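Local coordinates for 3-alpha-hydroxysteroid dehydrogenase (Pseudomonas sp., PDB 2DKN), which catalyses the NAD-dependent oxidation of the 3-alpha-hydroxyl group of steroids, probably reversibly, as a Rossmann-fold member of the short-chain dehydrogenase family, at residues 2-14 with 61-73. Residues are numbered along the deposited sequence; the frame is centred on the assembly and turned at random.
Sequences SVIAITGSASGIG and GVLDGLVCCAGVG. With NAI (1,4-dihydronicotinamide adenine dinucleotide), chain C.
With chi1 at 73°, Thr7 holds OG1 between its backbone N and carbonyl carbon, turned to the backbone of Cys69 and Ala70; at the other end of the contact Asp64 (chi1 -52°) sets its carboxylate beside its own N and against Val3. Between them strands 3-7 and 65-68, neighbours at the centre of the parallel Rossmann sheet, run side by side. Asp64 OD1 takes the Val3 N-H on its anti lone pair at 2.9 Å, while Gln105 N holds OD2, so both carboxylate oxygens are engaged. Val3 O receives Asp64 N in its carbonyl plane and, weakly, Gly65 N. The ladder continues through Ala5: its N reaches Gly65 O from above the carbonyl plane, its O accepts Val67 N at 2.8 Å, and Thr7 N then meets Val67 O almost head-on. Ile4 CG1 lies over Gly65 CA, where any CB would clash. On the face bearing Ala5, its CB touches Leu66 CD1 at 3.8 Å, and helix 79-102 covers Leu66; Ile6 and Val67 face helix 12-23 instead. At the end of strand 3-7, Thr7 OG1 accepts two amides from the residues just past strand 65-68, Ala70 N at 3.0 Å in a nearly straight bond (173°) and Cys69 N at 2.9 Å in a more bent one. A valine at Thr7 would probably leave both amides without this acceptor and the backbone at Cys69 and Ala70, beside the coenzyme, less firmly held. Gly8, Gly12 and Gly14 are the glycines of the TGxxxGxG coenzyme motif; a CB on Gly12 would run into the nicotinamide-side phosphate. Ser11 OG and Ile13 N bond to one phosphate each. Cys69 SG, anti to its N, packs against Ile13 CB at 3.8 Å, while Cys69 O accepts a weak bond from the ribose hydroxyl O3D of NADH at 3.2 Å.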
loop_
_atom_site.group_PDB
_atom_site.type_symbol
_atom_site.label_atom_id
_atom_site.label_comp_id
_atom_site.label_asym_id
_atom_site.label_seq_id
_atom_site.Cartn_x
_atom_site.Cartn_y
_atom_site.Cartn_z
ATOM N N SER A 2 -15.435 -1.863 -17.569
ATOM C CA SER A 2 -16.424 -1.870 -16.471
ATOM C C SER A 2 -16.981 -0.470 -16.198
ATOM O O SER A 2 -16.551 0.494 -16.826
ATOM C CB SER A 2 -15.787 -2.453 -15.225
ATOM O OG SER A 2 -14.550 -1.847 -14.987
ATOM N N VAL A 3 -17.925 -0.380 -15.258
ATOM C CA VAL A 3 -18.594 0.874 -14.889
ATOM C C VAL A 3 -18.142 1.240 -13.472
ATOM O O VAL A 3 -18.331 0.464 -12.537
ATOM C CB VAL A 3 -20.111 0.713 -14.886
ATOM C CG1 VAL A 3 -20.804 2.028 -14.453
ATOM C CG2 VAL A 3 -20.584 0.256 -16.285
ATOM N N ILE A 4 -17.519 2.405 -13.344
ATOM C CA ILE A 4 -16.889 2.806 -12.089
ATOM C C ILE A 4 -17.350 4.210 -11.721
ATOM O O ILE A 4 -17.258 5.123 -12.546
ATOM C CB ILE A 4 -15.362 2.799 -12.210
ATOM C CG1 ILE A 4 -14.856 1.409 -12.609
ATOM C CG2 ILE A 4 -14.718 3.240 -10.877
ATOM C CD1 ILE A 4 -13.610 1.485 -13.432
ATOM N N ALA A 5 -17.853 4.370 -10.490
ATOM C CA ALA A 5 -18.224 5.677 -9.945
ATOM C C ALA A 5 -17.053 6.281 -9.187
ATOM O O ALA A 5 -16.368 5.583 -8.430
ATOM C CB ALA A 5 -19.411 5.532 -9.015
ATOM N N ILE A 6 -16.841 7.587 -9.362
ATOM C CA ILE A 6 -15.724 8.272 -8.688
ATOM C C ILE A 6 -16.250 9.562 -8.046
ATOM O O ILE A 6 -16.692 10.471 -8.764
ATOM C CB ILE A 6 -14.632 8.698 -9.691
ATOM C CG1 ILE A 6 -14.022 7.496 -10.406
ATOM C CG2 ILE A 6 -13.508 9.507 -8.956
ATOM C CD1 ILE A 6 -12.954 7.927 -11.471
ATOM N N THR A 7 -16.231 9.650 -6.716
ATOM C CA THR A 7 -16.556 10.926 -6.080
ATOM C C THR A 7 -15.320 11.802 -6.110
ATOM O O THR A 7 -14.195 11.292 -6.034
ATOM C CB THR A 7 -17.034 10.779 -4.626
ATOM O OG1 THR A 7 -15.914 10.440 -3.781
ATOM C CG2 THR A 7 -18.155 9.724 -4.526
ATOM N N GLY A 8 -15.522 13.112 -6.248
ATOM C CA GLY A 8 -14.410 14.058 -6.389
ATOM C C GLY A 8 -13.751 14.065 -7.770
ATOM O O GLY A 8 -12.577 14.393 -7.908
ATOM N N SER A 9 -14.527 13.725 -8.789
ATOM C CA SER A 9 -14.029 13.563 -10.146
ATOM C C SER A 9 -13.654 14.877 -10.854
ATOM O O SER A 9 -13.074 14.831 -11.943
ATOM C CB SER A 9 -15.088 12.857 -11.006
ATOM O OG SER A 9 -16.308 13.584 -10.981
ATOM N N ALA A 10 -14.014 16.030 -10.279
ATOM C CA ALA A 10 -13.869 17.307 -11.021
ATOM C C ALA A 10 -12.486 17.927 -10.884
ATOM O O ALA A 10 -12.165 18.897 -11.585
ATOM C CB ALA A 10 -14.949 18.335 -10.558
ATOM N N SER A 11 -11.659 17.377 -9.997
ATOM C CA SER A 11 -10.364 17.984 -9.674
ATOM C C SER A 11 -9.348 16.952 -9.217
ATOM O O SER A 11 -9.718 15.855 -8.801
ATOM C CB SER A 11 -10.550 19.052 -8.577
ATOM O OG SER A 11 -9.352 19.781 -8.302
ATOM N N GLY A 12 -8.082 17.370 -9.191
ATOM C CA GLY A 12 -7.012 16.597 -8.572
ATOM C C GLY A 12 -6.948 15.123 -8.898
ATOM O O GLY A 12 -6.970 14.749 -10.071
ATOM N N ILE A 13 -6.856 14.300 -7.852
ATOM C CA ILE A 13 -6.719 12.837 -7.977
ATOM C C ILE A 13 -7.918 12.205 -8.694
ATOM O O ILE A 13 -7.749 11.362 -9.562
ATOM C CB ILE A 13 -6.526 12.153 -6.602
ATOM C CG1 ILE A 13 -5.251 12.667 -5.935
ATOM C CG2 ILE A 13 -6.505 10.607 -6.751
ATOM C CD1 ILE A 13 -5.159 12.333 -4.454
ATOM N N GLY A 14 -9.122 12.630 -8.333
ATOM C CA GLY A 14 -10.335 12.095 -8.942
ATOM C C GLY A 14 -10.423 12.378 -10.428
ATOM O O GLY A 14 -10.852 11.523 -11.218
ATOM N N GLY A 61 -28.204 0.081 -11.337
ATOM C CA GLY A 61 -28.145 -0.673 -10.083
ATOM C C GLY A 61 -27.086 -1.763 -10.043
ATOM O O GLY A 61 -27.143 -2.639 -9.169
ATOM N N VAL A 62 -26.148 -1.719 -11.001
ATOM C CA VAL A 62 -24.992 -2.639 -11.079
ATOM C C VAL A 62 -23.691 -1.843 -11.280
ATOM O O VAL A 62 -23.516 -1.132 -12.281
ATOM C CB VAL A 62 -25.147 -3.695 -12.214
ATOM C CG1 VAL A 62 -23.884 -4.538 -12.349
ATOM C CG2 VAL A 62 -26.333 -4.600 -11.936
ATOM N N LEU A 63 -22.779 -1.968 -10.319
ATOM C CA LEU A 63 -21.567 -1.168 -10.302
ATOM C C LEU A 63 -20.367 -2.091 -10.193
ATOM O O LEU A 63 -20.359 -2.980 -9.359
ATOM C CB LEU A 63 -21.571 -0.283 -9.056
ATOM C CG LEU A 63 -21.405 1.232 -9.134
ATOM C CD1 LEU A 63 -20.831 1.739 -7.823
ATOM C CD2 LEU A 63 -20.685 1.833 -10.360
ATOM N N ASP A 64 -19.355 -1.889 -11.021
ATOM C CA ASP A 64 -18.145 -2.699 -10.897
ATOM C C ASP A 64 -17.060 -2.047 -10.053
ATOM O O ASP A 64 -16.151 -2.722 -9.608
ATOM C CB ASP A 64 -17.572 -2.996 -12.279
ATOM C CG ASP A 64 -18.602 -3.577 -13.203
ATOM O OD1 ASP A 64 -18.863 -2.963 -14.260
ATOM O OD2 ASP A 64 -19.184 -4.609 -12.835
ATOM N N GLY A 65 -17.145 -0.736 -9.850
ATOM C CA GLY A 65 -16.085 -0.029 -9.118
ATOM C C GLY A 65 -16.633 1.223 -8.467
ATOM O O GLY A 65 -17.554 1.844 -8.998
ATOM N N LEU A 66 -16.118 1.547 -7.287
ATOM C CA LEU A 66 -16.459 2.812 -6.615
ATOM C C LEU A 66 -15.185 3.360 -5.981
ATOM O O LEU A 66 -14.483 2.636 -5.257
ATOM C CB LEU A 66 -17.515 2.593 -5.522
ATOM C CG LEU A 66 -17.788 3.774 -4.565
ATOM C CD1 LEU A 66 -18.367 4.956 -5.366
ATOM C CD2 LEU A 66 -18.722 3.375 -3.437
ATOM N N VAL A 67 -14.887 4.639 -6.241
ATOM C CA VAL A 67 -13.731 5.301 -5.622
ATOM C C VAL A 67 -14.221 6.561 -4.895
ATOM O O VAL A 67 -14.815 7.453 -5.521
ATOM C CB VAL A 67 -12.666 5.682 -6.666
ATOM C CG1 VAL A 67 -11.470 6.441 -5.963
ATOM C CG2 VAL A 67 -12.193 4.396 -7.399
ATOM N N CYS A 68 -14.041 6.570 -3.573
ATOM C CA CYS A 68 -14.443 7.694 -2.730
ATOM C C CYS A 68 -13.253 8.612 -2.549
ATOM O O CYS A 68 -12.406 8.429 -1.654
ATOM C CB CYS A 68 -15.029 7.205 -1.401
ATOM S SG CYS A 68 -16.527 6.239 -1.664
ATOM N N CYS A 69 -13.185 9.598 -3.430
ATOM C CA CYS A 69 -12.026 10.496 -3.498
ATOM C C CYS A 69 -12.382 11.941 -3.060
ATOM O O CYS A 69 -11.499 12.720 -2.709
ATOM C CB CYS A 69 -11.454 10.447 -4.911
ATOM S SG CYS A 69 -9.884 11.246 -5.104
ATOM N N ALA A 70 -13.671 12.291 -3.040
ATOM C CA ALA A 70 -14.065 13.636 -2.576
ATOM C C ALA A 70 -13.528 13.880 -1.164
ATOM O O ALA A 70 -13.660 13.039 -0.282
ATOM C CB ALA A 70 -15.591 13.827 -2.603
ATOM N N GLY A 71 -12.901 15.026 -0.951
ATOM C CA GLY A 71 -12.456 15.356 0.382
ATOM C C GLY A 71 -12.028 16.795 0.469
ATOM O O GLY A 71 -11.833 17.460 -0.564
ATOM N N VAL A 72 -11.882 17.271 1.706
ATOM C CA VAL A 72 -11.447 18.620 1.936
ATOM C C VAL A 72 -10.282 18.577 2.907
ATOM O O VAL A 72 -10.130 17.617 3.693
ATOM C CB VAL A 72 -12.597 19.520 2.479
ATOM C CG1 VAL A 72 -13.665 19.731 1.397
ATOM C CG2 VAL A 72 -13.197 18.931 3.767
ATOM N N GLY A 73 -9.437 19.607 2.843
ATOM C CA GLY A 73 -8.260 19.652 3.703
ATOM C C GLY A 73 -8.344 20.744 4.744
ATOM O O GLY A 73 -9.430 21.223 5.087
HETATM P PA NAI C . -8.980 18.365 -4.951
HETATM O O1A NAI C . -9.523 19.487 -4.164
HETATM O O2A NAI C . -8.246 18.691 -6.195
HETATM O O5B NAI C . -10.164 17.357 -5.335
HETATM C C5B NAI C . -11.135 16.993 -4.396
HETATM C C4B NAI C . -12.479 16.997 -5.112
HETATM O O4B NAI C . -13.420 16.624 -4.123
HETATM C C3B NAI C . -12.868 18.374 -5.645
HETATM O O3B NAI C . -13.343 18.298 -6.975
HETATM C C2B NAI C . -14.016 18.743 -4.722
HETATM O O2B NAI C . -14.981 19.592 -5.304
HETATM C C1B NAI C . -14.578 17.378 -4.313
HETATM N N9A NAI C . -15.353 17.613 -3.087
HETATM C C8A NAI C . -14.923 18.205 -1.916
HETATM N N7A NAI C . -15.995 18.300 -1.089
HETATM C C5A NAI C . -17.096 17.804 -1.726
HETATM C C6A NAI C . -18.444 17.670 -1.371
HETATM N N6A NAI C . -18.958 18.210 -0.245
HETATM N N1A NAI C . -19.315 17.104 -2.281
HETATM C C2A NAI C . -18.883 16.683 -3.519
HETATM N N3A NAI C . -17.560 16.815 -3.877
HETATM C C4A NAI C . -16.688 17.380 -2.990
HETATM O O3 NAI C . -8.085 17.543 -3.905
HETATM P PN NAI C . -7.293 16.158 -4.134
HETATM O O1N NAI C . -7.550 15.572 -5.460
HETATM O O2N NAI C . -5.895 16.424 -3.751
HETATM O O5D NAI C . -7.983 15.270 -2.990
HETATM C C5D NAI C . -8.596 14.025 -3.293
HETATM C C4D NAI C . -8.540 13.194 -2.017
HETATM O O4D NAI C . -7.170 12.950 -1.716
HETATM C C3D NAI C . -9.127 13.906 -0.801
HETATM O O3D NAI C . -9.838 12.939 -0.038
HETATM C C2D NAI C . -7.888 14.306 -0.002
HETATM O O2D NAI C . -8.154 14.335 1.373
HETATM C C1D NAI C . -6.930 13.173 -0.342
HETATM N N1N NAI C . -5.503 13.517 -0.101
HETATM C C2N NAI C . -4.926 14.548 -0.788
HETATM C C3N NAI C . -3.594 14.860 -0.566
HETATM C C7N NAI C . -2.935 15.957 -1.364
HETATM O O7N NAI C . -1.652 16.298 -0.970
HETATM N N7N NAI C . -3.558 16.554 -2.399
HETATM C C4N NAI C . -2.834 14.115 0.356
HETATM C C5N NAI C . -3.437 13.029 1.026
HETATM C C6N NAI C . -4.776 12.753 0.783
#